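Local coordinates for ABC transporter, substrate binding protein (Mannopine) (PDB 5L9S) that probably binds the opine mannopine in the periplasm and delivers it to an ABC transporter for uptake, at residues 109-113 / 230-234. Numbering follows the deposited sequence.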
loop_
_atom_site.group_PDB
_atom_site.type_symbol
_atom_site.label_atom_id
_atom_site.label_comp_id
_atom_site.label_asym_id
_atom_site.label_seq_id
_atom_site.Cartn_x
_atom_site.Cartn_y
_atom_site.Cartn_z
ATOM N N THR A 109 -2.621 1.867 -0.439
ATOM C CA THR A 109 -3.468 1.153 -1.347
ATOM C C THR A 109 -4.060 -0.018 -0.585
ATOM O O THR A 109 -3.463 -0.502 0.381
ATOM C CB THR A 109 -2.664 0.881 -2.645
ATOM O OG1 THR A 109 -2.724 2.088 -3.409
ATOM C CG2 THR A 109 -3.248 -0.208 -3.500
ATOM N N SER A 110 -5.252 -0.437 -0.985
ATOM C CA SER A 110 -5.942 -1.529 -0.338
ATOM C C SER A 110 -5.893 -2.831 -1.129
ATOM O O SER A 110 -5.875 -2.831 -2.360
ATOM C CB SER A 110 -7.391 -1.145 -0.048
ATOM O OG SER A 110 -7.497 -0.091 0.894
ATOM N N THR A 111 -5.835 -3.936 -0.396
ATOM C CA THR A 111 -5.923 -5.307 -0.896
ATOM C C THR A 111 -7.090 -5.805 -0.059
ATOM O O THR A 111 -7.037 -5.768 1.164
ATOM C CB THR A 111 -4.617 -6.126 -0.712
ATOM O OG1 THR A 111 -3.507 -5.428 -1.279
ATOM C CG2 THR A 111 -4.692 -7.472 -1.393
ATOM N N LEU A 112 -8.190 -6.114 -0.711
ATOM C CA LEU A 112 -9.391 -6.482 0.006
ATOM C C LEU A 112 -10.175 -7.605 -0.642
ATOM O O LEU A 112 -9.814 -8.099 -1.711
ATOM C CB LEU A 112 -10.309 -5.235 0.183
ATOM C CG LEU A 112 -10.442 -4.177 -0.936
ATOM C CD1 LEU A 112 -10.904 -4.772 -2.278
ATOM C CD2 LEU A 112 -11.388 -3.129 -0.517
ATOM N N LEU A 113 -11.279 -7.958 0.013
ATOM C CA LEU A 113 -12.230 -8.949 -0.403
ATOM C C LEU A 113 -13.144 -8.293 -1.417
ATOM O O LEU A 113 -13.806 -7.303 -1.115
ATOM C CB LEU A 113 -13.035 -9.422 0.828
ATOM C CG LEU A 113 -14.231 -10.353 0.570
ATOM C CD1 LEU A 113 -13.797 -11.660 0.042
ATOM C CD2 LEU A 113 -14.984 -10.576 1.810
ATOM N N GLY A 230 -11.382 -6.017 7.302
ATOM C CA GLY A 230 -10.108 -6.714 7.256
ATOM C C GLY A 230 -9.281 -6.412 6.018
ATOM O O GLY A 230 -8.379 -7.187 5.677
ATOM N N ALA A 231 -9.571 -5.279 5.332
ATOM C CA ALA A 231 -8.801 -4.871 4.149
ATOM C C ALA A 231 -7.371 -4.525 4.562
ATOM O O ALA A 231 -7.154 -3.999 5.644
ATOM C CB ALA A 231 -9.451 -3.661 3.492
ATOM N N PHE A 232 -6.395 -4.852 3.725
ATOM C CA PHE A 232 -4.999 -4.564 4.016
ATOM C C PHE A 232 -4.582 -3.233 3.375
ATOM O O PHE A 232 -4.566 -3.108 2.145
ATOM C CB PHE A 232 -4.106 -5.743 3.601
ATOM C CG PHE A 232 -4.536 -7.058 4.221
ATOM C CD1 PHE A 232 -4.115 -7.419 5.503
ATOM C CD2 PHE A 232 -5.357 -7.941 3.522
ATOM C CE1 PHE A 232 -4.541 -8.618 6.087
ATOM C CE2 PHE A 232 -5.770 -9.149 4.108
ATOM C CZ PHE A 232 -5.371 -9.471 5.387
ATOM N N LEU A 233 -4.290 -2.227 4.218
ATOM C CA LEU A 233 -3.860 -0.892 3.768
ATOM C C LEU A 233 -2.367 -0.777 3.825
ATOM O O LEU A 233 -1.801 -0.668 4.903
ATOM C CB LEU A 233 -4.534 0.219 4.574
ATOM C CG LEU A 233 -4.491 1.614 3.957
ATOM C CD1 LEU A 233 -5.376 1.722 2.731
ATOM C CD2 LEU A 233 -4.870 2.653 4.970
ATOM N N VAL A 234 -1.722 -0.886 2.664
ATOM C CA VAL A 234 -0.263 -0.879 2.519
ATOM C C VAL A 234 0.111 0.232 1.563
ATOM O O VAL A 234 -0.427 0.317 0.461
ATOM C CB VAL A 234 0.279 -2.269 2.026
ATOM C CG1 VAL A 234 1.806 -2.299 1.990
ATOM C CG2 VAL A 234 -0.238 -3.416 2.893
HETATM O O HOH W 1 -2.448 -3.613 0.281
#
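Thr109 to Thr111 and Phe232 to Val234 pair as antiparallel strands in what is probably the hinge region between the two lobes of this periplasmic binding protein. Strand 224-240 also pairs antiparallel with strand 61-65, probably in one lobe, while strand 103-116 pairs antiparallel with strand 206-210 in the other, consistent with the hinge of the solute-binding fold, seen here open and unliganded.

Two hydrogen-bonded pairs hold the ladder. At Thr109 and Val234, Thr109 N reaches Val234 O at 2.8 Å from well above that carbonyl's plane (48°), whereas Val234 N meets Thr109 O nearly head-on, at 2.9 Å. At Thr111 and Phe232, Phe232 N lies in the plane of the Thr111 carbonyl, 2.8 Å from its O; the return bond from Thr111 N to Phe232 O is 3.0 Å and more bent, 148° at the hydrogen. Between them sits the non-hydrogen-bonded pair Ser110 and Leu233. With Leu233 CG anti to the backbone N (chi1 -163°), methyl CD1 comes 3.3 Å from Ser110 OG. Further along, Leu112 CB rests against Ala231 CB.

The side chains of Thr111 and Phe232 rise on the face covered by helix 149-158, where Arg150 touches both. Gly230 O lies over one face of the Phe232 ring, offset toward its rim, and accepts a hydrogen bond from Trp127 NE1; the Trp127 ring also meets that of Phe232. Phe232 O takes a second hydrogen bond from a water at 2.9 Å, and the same water bonds to Thr111 OG1 at 2.6 Å, bridging the strands beside the direct hydrogen bond from Thr111 N.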